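Local coordinates for TerD domain-containing protein (Streptomyces coelicolor A3, PDB 2QZ7) that is of unknown function but belongs to the TerD family linked to telluride resistance, and binds sodium ions, at residues V26-K31 / T128-A133; L44-T49 / E91-E96; S103-I108 / F158-S163. One frame throughout, in Å; residues are numbered along the deposited sequence.

Interaction 1 of 3, residues V26-K31 / T128-A133; sequences VDVRLK and TGVVVA. With NA (sodium ion), chain E.
Val26 lays its CG2 methyl against Ala133 O, the carbonyl that also takes the N-H of Asp27 (N to O 3.0 Å); Ala133 N answers with a bond to Asp27 O. Asp27 OD1 also forms a salt bridge with Arg29 NE at 3.3 Å, well out of the guanidinium plane, a contact of charges only, within the same strand. Val28 pairs with Val132 without hydrogen bonds, and its CG1, anti to the backbone N (chi1 179°), leans on Val130 CG2 at 3.6 Å. The Arg29 backbone is bonded both ways to that of Val131. The Arg29 side chain bends at chi3 (-74°) and brings NH2 beside Val131 CG1 at 3.5 Å, while a water in the guanidinium plane takes NE at 2.8 Å and reaches Val131 O at 2.9 Å. Leu30 drops CD1 onto Gly129 O (3.3 Å). Lys31 closes the row, paired with Gly129 through two backbone bonds and stretching its chain over that glycine. Thr128 OG1 binds a sodium ion at 2.7 Å, together with Phe122 and Val125. These are neighbouring antiparallel strands inside one sheet of the TerD beta sandwich, with Val130 and Val132 packed against strand 152-160 of the facing sheet.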
loop_
_atom_site.group_PDB
_atom_site.type_symbol
_atom_site.label_atom_id
_atom_site.label_comp_id
_atom_site.label_asym_id
_atom_site.label_seq_id
_atom_site.Cartn_x
_atom_site.Cartn_y
_atom_site.Cartn_z
ATOM N N VAL A 26 -11.775 1.069 5.422
ATOM C CA VAL A 26 -10.855 2.054 4.913
ATOM C C VAL A 26 -10.542 1.659 3.483
ATOM O O VAL A 26 -10.630 0.481 3.137
ATOM C CB VAL A 26 -9.562 2.147 5.802
ATOM C CG1 VAL A 26 -8.659 0.980 5.601
ATOM C CG2 VAL A 26 -8.820 3.422 5.528
ATOM N N ASP A 27 -10.249 2.636 2.642
ATOM C CA ASP A 27 -9.799 2.321 1.283
ATOM C C ASP A 27 -8.593 3.146 0.888
ATOM O O ASP A 27 -8.308 4.215 1.485
ATOM C CB ASP A 27 -10.923 2.452 0.247
ATOM C CG ASP A 27 -11.240 3.900 -0.104
ATOM O OD1 ASP A 27 -11.157 4.278 -1.287
ATOM O OD2 ASP A 27 -11.608 4.667 0.798
ATOM N N VAL A 28 -7.861 2.600 -0.084
ATOM C CA VAL A 28 -6.676 3.199 -0.597
ATOM C C VAL A 28 -6.866 3.256 -2.111
ATOM O O VAL A 28 -7.170 2.252 -2.752
ATOM C CB VAL A 28 -5.435 2.357 -0.237
ATOM C CG1 VAL A 28 -4.154 2.978 -0.814
ATOM C CG2 VAL A 28 -5.323 2.212 1.294
ATOM N N ARG A 29 -6.728 4.443 -2.676
ATOM C CA ARG A 29 -6.848 4.599 -4.149
ATOM C C ARG A 29 -5.557 5.177 -4.670
ATOM O O ARG A 29 -4.959 6.069 -4.026
ATOM C CB ARG A 29 -8.012 5.546 -4.498
ATOM C CG ARG A 29 -9.402 4.963 -4.258
ATOM C CD ARG A 29 -10.487 6.078 -4.337
ATOM N NE ARG A 29 -10.402 6.887 -3.120
ATOM C CZ ARG A 29 -11.047 8.030 -2.902
ATOM N NH1 ARG A 29 -11.840 8.529 -3.822
ATOM N NH2 ARG A 29 -10.907 8.663 -1.740
ATOM N N LEU A 30 -5.160 4.714 -5.858
ATOM C CA LEU A 30 -3.874 5.070 -6.438
ATOM C C LEU A 30 -4.030 5.528 -7.904
ATOM O O LEU A 30 -4.788 4.912 -8.661
ATOM C CB LEU A 30 -2.964 3.834 -6.374
ATOM C CG LEU A 30 -1.641 3.855 -7.161
ATOM C CD1 LEU A 30 -0.726 4.921 -6.568
ATOM C CD2 LEU A 30 -1.000 2.459 -7.028
ATOM N N LYS A 31 -3.366 6.633 -8.277
ATOM C CA LYS A 31 -3.336 7.108 -9.677
ATOM C C LYS A 31 -1.890 7.276 -10.105
ATOM O O LYS A 31 -1.019 7.457 -9.259
ATOM C CB LYS A 31 -4.080 8.461 -9.808
ATOM C CG LYS A 31 -3.477 9.600 -8.966
ATOM C CD LYS A 31 -4.209 10.934 -9.226
ATOM C CE LYS A 31 -3.543 12.087 -8.465
ATOM N NZ LYS A 31 -4.060 13.450 -8.889
ATOM N N THR A 128 1.855 10.607 -9.828
ATOM C CA THR A 128 1.666 9.528 -8.899
ATOM C C THR A 128 0.976 10.113 -7.692
ATOM O O THR A 128 1.440 11.125 -7.150
ATOM C CB THR A 128 2.994 8.917 -8.436
ATOM O OG1 THR A 128 3.793 9.942 -7.835
ATOM C CG2 THR A 128 3.738 8.255 -9.617
ATOM N N GLY A 129 -0.134 9.489 -7.281
ATOM C CA GLY A 129 -0.899 9.963 -6.119
ATOM C C GLY A 129 -1.649 8.857 -5.404
ATOM O O GLY A 129 -2.110 7.889 -6.020
ATOM N N VAL A 130 -1.803 9.013 -4.104
ATOM C CA VAL A 130 -2.557 8.073 -3.296
ATOM C C VAL A 130 -3.504 8.844 -2.356
ATOM O O VAL A 130 -3.198 9.960 -1.915
ATOM C CB VAL A 130 -1.579 7.097 -2.531
ATOM C CG1 VAL A 130 -0.754 7.828 -1.428
ATOM C CG2 VAL A 130 -2.301 5.875 -1.991
ATOM N N VAL A 131 -4.663 8.262 -2.083
ATOM C CA VAL A 131 -5.569 8.800 -1.074
ATOM C C VAL A 131 -6.040 7.663 -0.177
ATOM O O VAL A 131 -6.509 6.626 -0.677
ATOM C CB VAL A 131 -6.811 9.529 -1.726
ATOM C CG1 VAL A 131 -7.822 9.997 -0.650
ATOM C CG2 VAL A 131 -6.366 10.719 -2.597
ATOM N N VAL A 132 -5.899 7.863 1.142
ATOM C CA VAL A 132 -6.361 6.932 2.138
ATOM C C VAL A 132 -7.574 7.566 2.839
ATOM O O VAL A 132 -7.502 8.701 3.309
ATOM C CB VAL A 132 -5.215 6.643 3.156
ATOM C CG1 VAL A 132 -5.654 5.668 4.249
ATOM C CG2 VAL A 132 -4.010 6.113 2.400
ATOM N N ALA A 133 -8.689 6.851 2.910
ATOM C CA ALA A 133 -9.908 7.448 3.507
ATOM C C ALA A 133 -10.723 6.439 4.264
ATOM O O ALA A 133 -10.645 5.246 3.978
ATOM C CB ALA A 133 -10.763 8.061 2.433
HETATM NA NA NA E . 5.907 10.835 -9.210
HETATM O O HOH W 1 -9.354 6.532 -0.530
HETATM O O HOH W 2 6.511 11.542 -7.224
#

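Interaction 2 of 3, residues L44-T49 / E91-E96. With NA (sodium ion), chain D.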
loop_
_atom_site.group_PDB
_atom_site.type_symbol
_atom_site.label_atom_id
_atom_site.label_comp_id
_atom_site.label_asym_id
_atom_site.label_seq_id
_atom_site.Cartn_x
_atom_site.Cartn_y
_atom_site.Cartn_z
ATOM N N LEU A 44 2.523 -0.073 -11.357
ATOM C CA LEU A 44 2.485 0.201 -9.909
ATOM C C LEU A 44 1.408 -0.650 -9.297
ATOM O O LEU A 44 0.385 -0.922 -9.931
ATOM C CB LEU A 44 2.170 1.660 -9.565
ATOM C CG LEU A 44 3.331 2.673 -9.641
ATOM C CD1 LEU A 44 3.884 2.857 -11.101
ATOM C CD2 LEU A 44 2.911 3.998 -9.045
ATOM N N ASP A 45 1.688 -1.108 -8.078
ATOM C CA ASP A 45 0.758 -1.933 -7.299
ATOM C C ASP A 45 0.581 -1.376 -5.925
ATOM O O ASP A 45 1.573 -1.083 -5.212
ATOM C CB ASP A 45 1.291 -3.358 -7.109
ATOM C CG ASP A 45 1.201 -4.200 -8.389
ATOM O OD1 ASP A 45 0.307 -3.964 -9.236
ATOM O OD2 ASP A 45 2.039 -5.124 -8.548
ATOM N N ILE A 46 -0.683 -1.291 -5.509
ATOM C CA ILE A 46 -0.967 -1.184 -4.070
ATOM C C ILE A 46 -0.712 -2.570 -3.477
ATOM O O ILE A 46 -1.191 -3.596 -4.009
ATOM C CB ILE A 46 -2.438 -0.803 -3.773
ATOM C CG1 ILE A 46 -2.827 0.558 -4.431
ATOM C CG2 ILE A 46 -2.657 -0.717 -2.208
ATOM C CD1 ILE A 46 -4.400 0.857 -4.328
ATOM N N ILE A 47 0.015 -2.603 -2.368
ATOM C CA ILE A 47 0.317 -3.869 -1.689
ATOM C C ILE A 47 0.043 -3.674 -0.219
ATOM O O ILE A 47 0.441 -2.662 0.330
ATOM C CB ILE A 47 1.835 -4.242 -1.861
ATOM C CG1 ILE A 47 2.207 -4.379 -3.367
ATOM C CG2 ILE A 47 2.135 -5.525 -1.100
ATOM C CD1 ILE A 47 3.745 -4.640 -3.599
ATOM N N ALA A 48 -0.606 -4.643 0.435
ATOM C CA ALA A 48 -0.747 -4.613 1.902
ATOM C C ALA A 48 -0.312 -5.943 2.522
ATOM O O ALA A 48 -0.331 -6.983 1.856
ATOM C CB ALA A 48 -2.209 -4.311 2.313
ATOM N N THR A 49 0.099 -5.874 3.787
ATOM C CA THR A 49 0.437 -7.050 4.608
ATOM C C THR A 49 -0.199 -6.928 5.933
ATOM O O THR A 49 -0.401 -5.829 6.414
ATOM C CB THR A 49 1.940 -7.181 4.801
ATOM O OG1 THR A 49 2.482 -5.865 4.928
ATOM C CG2 THR A 49 2.594 -7.851 3.523
ATOM N N GLU A 91 -6.497 2.193 -9.473
ATOM C CA GLU A 91 -6.320 1.009 -8.674
ATOM C C GLU A 91 -6.832 1.308 -7.280
ATOM O O GLU A 91 -6.667 2.408 -6.790
ATOM C CB GLU A 91 -4.832 0.603 -8.650
ATOM C CG GLU A 91 -4.513 -0.661 -7.792
ATOM C CD GLU A 91 -3.324 -1.437 -8.325
ATOM O OE1 GLU A 91 -3.135 -1.466 -9.575
ATOM O OE2 GLU A 91 -2.598 -2.055 -7.519
ATOM N N GLU A 92 -7.470 0.354 -6.631
ATOM C CA GLU A 92 -7.969 0.634 -5.291
ATOM C C GLU A 92 -7.975 -0.640 -4.451
ATOM O O GLU A 92 -8.131 -1.754 -4.981
ATOM C CB GLU A 92 -9.391 1.227 -5.360
ATOM C CG GLU A 92 -10.487 0.188 -5.592
ATOM C CD GLU A 92 -11.002 -0.461 -4.271
ATOM O OE1 GLU A 92 -11.003 0.196 -3.228
ATOM O OE2 GLU A 92 -11.426 -1.627 -4.286
HETATM N N MSE A 93 -7.842 -0.461 -3.144
HETATM C CA MSE A 93 -7.919 -1.564 -2.216
HETATM C C MSE A 93 -8.778 -1.112 -1.040
HETATM O O MSE A 93 -8.487 -0.081 -0.395
HETATM C CB MSE A 93 -6.493 -1.921 -1.706
HETATM C CG MSE A 93 -6.481 -3.210 -0.826
HETATM SE SE MSE A 93 -4.735 -3.740 -0.250
HETATM C CE MSE A 93 -4.093 -4.342 -1.957
ATOM N N THR A 94 -9.831 -1.875 -0.757
ATOM C CA THR A 94 -10.700 -1.605 0.411
ATOM C C THR A 94 -10.488 -2.608 1.568
ATOM O O THR A 94 -10.512 -3.809 1.349
ATOM C CB THR A 94 -12.157 -1.598 -0.054
ATOM O OG1 THR A 94 -12.327 -0.585 -1.054
ATOM C CG2 THR A 94 -13.167 -1.371 1.111
ATOM N N PHE A 95 -10.365 -2.115 2.803
ATOM C CA PHE A 95 -10.190 -2.967 3.974
ATOM C C PHE A 95 -11.380 -2.878 4.884
ATOM O O PHE A 95 -11.779 -1.774 5.270
ATOM C CB PHE A 95 -8.969 -2.552 4.841
ATOM C CG PHE A 95 -7.682 -2.394 4.071
ATOM C CD1 PHE A 95 -6.603 -3.246 4.340
ATOM C CD2 PHE A 95 -7.537 -1.410 3.091
ATOM C CE1 PHE A 95 -5.419 -3.112 3.656
ATOM C CE2 PHE A 95 -6.322 -1.269 2.392
ATOM C CZ PHE A 95 -5.272 -2.125 2.706
ATOM N N GLU A 96 -11.913 -4.033 5.264
ATOM C CA GLU A 96 -12.953 -4.078 6.251
ATOM C C GLU A 96 -12.209 -4.507 7.486
ATOM O O GLU A 96 -12.232 -5.675 7.852
ATOM C CB GLU A 96 -14.054 -5.082 5.872
ATOM C CG GLU A 96 -14.792 -4.812 4.544
ATOM C CD GLU A 96 -15.530 -3.460 4.482
ATOM O OE1 GLU A 96 -16.073 -2.980 5.516
ATOM O OE2 GLU A 96 -15.577 -2.871 3.370
HETATM NA NA NA D . -1.251 -2.560 -10.443
HETATM O O HOH W 3 -1.898 -4.438 -6.431
HETATM O O HOH W 4 -1.830 -4.434 -11.411
#
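Ile46 and Met93 stand opposite each other where strand 44-49 passes strand 91-95 at 7.5 Å between axes, nearly parallel (9°), too far apart for the two backbones to pair, so that each link uses a side chain, the sodium ion or a water. Glu91 makes the polar end. Its CG lies anti to the backbone N (chi1 179°), which carries the carboxylate across the gap, and the two oxygens then divide the work. OE1 binds a sodium ion, together with Leu44 O and with Asp45 OD1 at 2.4 Å; a water and Ser81 fill further places. OE2 turns to strand 44-49 and accepts the N-H of Ile46, N to OE2 2.9 Å, with the donor 41° out of the carboxylate plane. A second water donates to both OE2 and Ile46 O, 2.7 Å from Glu91 OE2. Asp45 turns its other oxygen, OD2, to His114.

Beyond the metal the contact turns apolar. The Ile46 and Glu91 side chains run antiparallel alongside each other, and Ile46 CD1 sits 3.7 Å from Glu92 CA. Met93, present as selenomethionine, bends at its last torsion, bringing CE against Ile46 O and CG2, while SE rests on Ala48 CB at 3.6 Å. That same methyl meets the rim of the Phe95 ring, near its plane, with CE1 3.7 Å away.

The chemistry changes along the strands, from ion and water to the methionine side chain, methyls and ring edge. Asp45 and Glu91 bring two carboxylates together in a buried place, and the shared sodium ion probably offsets their repulsion while it joins the two sheets at this end of the sandwich; its charge probably also polarises the Leu44 carbonyl.

Interaction 3 of 3, residues S103-I108 / F158-S163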
loop_
_atom_site.group_PDB
_atom_site.type_symbol
_atom_site.label_atom_id
_atom_site.label_comp_id
_atom_site.label_asym_id
_atom_site.label_seq_id
_atom_site.Cartn_x
_atom_site.Cartn_y
_atom_site.Cartn_z
ATOM N N SER A 103 -6.563 -12.122 16.101
ATOM C CA SER A 103 -5.155 -12.472 16.031
ATOM C C SER A 103 -4.320 -11.618 15.022
ATOM O O SER A 103 -3.101 -11.687 15.035
ATOM C CB SER A 103 -5.002 -13.972 15.752
ATOM O OG SER A 103 -5.413 -14.293 14.426
ATOM N N ILE A 104 -4.964 -10.800 14.185
ATOM C CA ILE A 104 -4.239 -9.817 13.341
ATOM C C ILE A 104 -4.402 -8.428 13.975
ATOM O O ILE A 104 -5.521 -7.956 14.156
ATOM C CB ILE A 104 -4.760 -9.817 11.874
ATOM C CG1 ILE A 104 -4.360 -11.114 11.180
ATOM C CG2 ILE A 104 -4.244 -8.568 11.050
ATOM C CD1 ILE A 104 -5.090 -11.334 9.940
ATOM N N ALA A 105 -3.296 -7.768 14.286
ATOM C CA ALA A 105 -3.354 -6.520 15.033
ATOM C C ALA A 105 -2.675 -5.346 14.353
ATOM O O ALA A 105 -2.668 -4.209 14.898
ATOM C CB ALA A 105 -2.785 -6.718 16.502
ATOM N N ARG A 106 -2.096 -5.606 13.179
ATOM C CA ARG A 106 -1.429 -4.560 12.425
ATOM C C ARG A 106 -1.546 -4.840 10.929
ATOM O O ARG A 106 -1.405 -6.000 10.492
ATOM C CB ARG A 106 0.046 -4.482 12.856
ATOM C CG ARG A 106 0.895 -3.469 12.098
ATOM C CD ARG A 106 2.250 -3.288 12.890
ATOM N NE ARG A 106 3.065 -2.262 12.246
ATOM C CZ ARG A 106 4.090 -2.477 11.423
ATOM N NH1 ARG A 106 4.487 -3.704 11.104
ATOM N NH2 ARG A 106 4.724 -1.434 10.914
ATOM N N VAL A 107 -1.819 -3.775 10.171
ATOM C CA VAL A 107 -1.850 -3.809 8.734
ATOM C C VAL A 107 -0.999 -2.659 8.191
ATOM O O VAL A 107 -1.083 -1.526 8.681
ATOM C CB VAL A 107 -3.315 -3.700 8.174
ATOM C CG1 VAL A 107 -3.301 -3.752 6.618
ATOM C CG2 VAL A 107 -4.167 -4.814 8.759
ATOM N N ILE A 108 -0.166 -2.939 7.198
ATOM C CA ILE A 108 0.508 -1.862 6.532
ATOM C C ILE A 108 0.287 -1.877 5.047
ATOM O O ILE A 108 0.287 -2.935 4.423
ATOM C CB ILE A 108 1.980 -1.663 7.005
ATOM C CG1 ILE A 108 2.861 -0.828 6.110
ATOM C CG2 ILE A 108 2.708 -2.915 7.409
ATOM C CD1 ILE A 108 3.884 -0.090 7.133
ATOM N N PHE A 158 -2.329 0.636 9.973
ATOM C CA PHE A 158 -3.477 0.444 10.857
ATOM C C PHE A 158 -3.078 -0.538 11.963
ATOM O O PHE A 158 -2.465 -1.587 11.694
ATOM C CB PHE A 158 -4.714 -0.039 10.086
ATOM C CG PHE A 158 -4.964 0.739 8.804
ATOM C CD1 PHE A 158 -5.614 1.969 8.837
ATOM C CD2 PHE A 158 -4.520 0.247 7.594
ATOM C CE1 PHE A 158 -5.808 2.712 7.657
ATOM C CE2 PHE A 158 -4.745 0.944 6.382
ATOM C CZ PHE A 158 -5.363 2.196 6.430
ATOM N N THR A 159 -3.376 -0.165 13.212
ATOM C CA THR A 159 -3.067 -0.985 14.387
ATOM C C THR A 159 -4.260 -0.947 15.334
ATOM O O THR A 159 -5.018 0.039 15.351
ATOM C CB THR A 159 -1.771 -0.514 15.142
ATOM O OG1 THR A 159 -1.904 0.851 15.524
ATOM C CG2 THR A 159 -0.537 -0.646 14.271
ATOM N N ARG A 160 -4.436 -2.021 16.105
ATOM C CA ARG A 160 -5.490 -2.094 17.129
ATOM C C ARG A 160 -5.113 -1.436 18.479
ATOM O O ARG A 160 -3.969 -1.532 18.966
ATOM C CB ARG A 160 -5.888 -3.553 17.426
ATOM C CG ARG A 160 -6.508 -4.344 16.270
ATOM C CD ARG A 160 -6.924 -5.743 16.776
ATOM N NE ARG A 160 -7.500 -6.588 15.726
ATOM C CZ ARG A 160 -8.802 -6.612 15.437
ATOM N NH1 ARG A 160 -9.632 -5.838 16.113
ATOM N NH2 ARG A 160 -9.281 -7.388 14.469
ATOM N N ASN A 161 -6.113 -0.794 19.083
ATOM C CA ASN A 161 -6.055 -0.326 20.471
ATOM C C ASN A 161 -5.928 -1.433 21.502
ATOM O O ASN A 161 -5.968 -2.626 21.182
ATOM C CB ASN A 161 -7.310 0.498 20.809
ATOM C CG ASN A 161 -7.068 1.992 20.687
ATOM O OD1 ASN A 161 -5.969 2.416 20.325
ATOM N ND2 ASN A 161 -8.076 2.797 21.008
ATOM N N ALA A 162 -5.773 -1.019 22.762
ATOM C CA ALA A 162 -6.006 -1.919 23.882
ATOM C C ALA A 162 -7.466 -2.394 23.826
ATOM O O ALA A 162 -7.750 -3.590 24.003
ATOM C CB ALA A 162 -5.676 -1.243 25.210
ATOM N N SER A 163 -8.384 -1.467 23.543
ATOM C CA SER A 163 -9.808 -1.804 23.409
ATOM C C SER A 163 -10.137 -2.498 22.073
ATOM O O SER A 163 -11.275 -2.927 21.846
ATOM C CB SER A 163 -10.702 -0.566 23.645
ATOM O OG SER A 163 -11.102 0.035 22.413
#
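Phe158, Arg160 and Val107 bury most of the surface here, and each combines a backbone bond with a side-chain contact. Val107 and Phe158 form an antiparallel hydrogen-bonded pair: Val107 N gives to Phe158 O at 2.7 Å, and Phe158 N gives to Val107 O at 2.8 Å. Their side chains leave on the same side of the sheet, and the ring brings CD2 to 4.2 Å from Val107 CB. Trp166 and Phe168 of the next strand, with Leu97 and Leu23, also touch the Phe158 side chain.

Arg160 grips the start of the other strand twice. Its backbone N donates to Ala105 O at 3.1 Å. Its side chain, with CG anti to the carbonyl carbon (chi1 -63°) and extended out to NE, runs past Ala105 CA, and NE reaches Ile104 O at 2.9 Å, a straight bond (168°) with the acceptor close to the guanidinium plane. NH1 and NH2 go on to Gly164 O and Ser101 O, so three carbonyls hold the group's rotation.

Ala105 and Arg106 together face Tyr51 on the other neighbouring strand, a classic beta bulge. On the side of the sheet away from Phe158, Arg106 and Thr159 lie alongside, pointing the same way, with Arg106 CG 3.8 Å from Thr159 CG2. Arg106 carries its charge onward to a salt bridge with Glu157 and a cation-pi contact with Tyr51, and its NH1 reaches the carbonyls of Pro56 and Gly187.

Both arginines thus bond to backbone carbonyls, and Arg106 has in addition a carboxylate and a ring. The bonds of Arg160 tie the end of its strand to the bulged strand where regular pairing runs out.

In the fold
Strand 26-31 opens the chain's first long loop, which interaction 1 closes only when residues 128-133 arrive beside it. Inside that loop lies interaction 2, closed when 91-96 passes 44-49. Strand 104-113 follows, and its 103-108 part opens interaction 3, closed by 158-163 after interaction 1 is complete; interactions 1 and 3 therefore cross, while 2 and 3 run in series. Interaction 1 belongs to one sheet of the sandwich, interaction 3 to the other, and interaction 2 bridges them, since 91-95 neighbours 26-31 and 44-52 neighbours 104-113. Between the sheets, Phe158 of interaction 3 packs on Val26 and Val132, and Phe95 of interaction 2 on Val107.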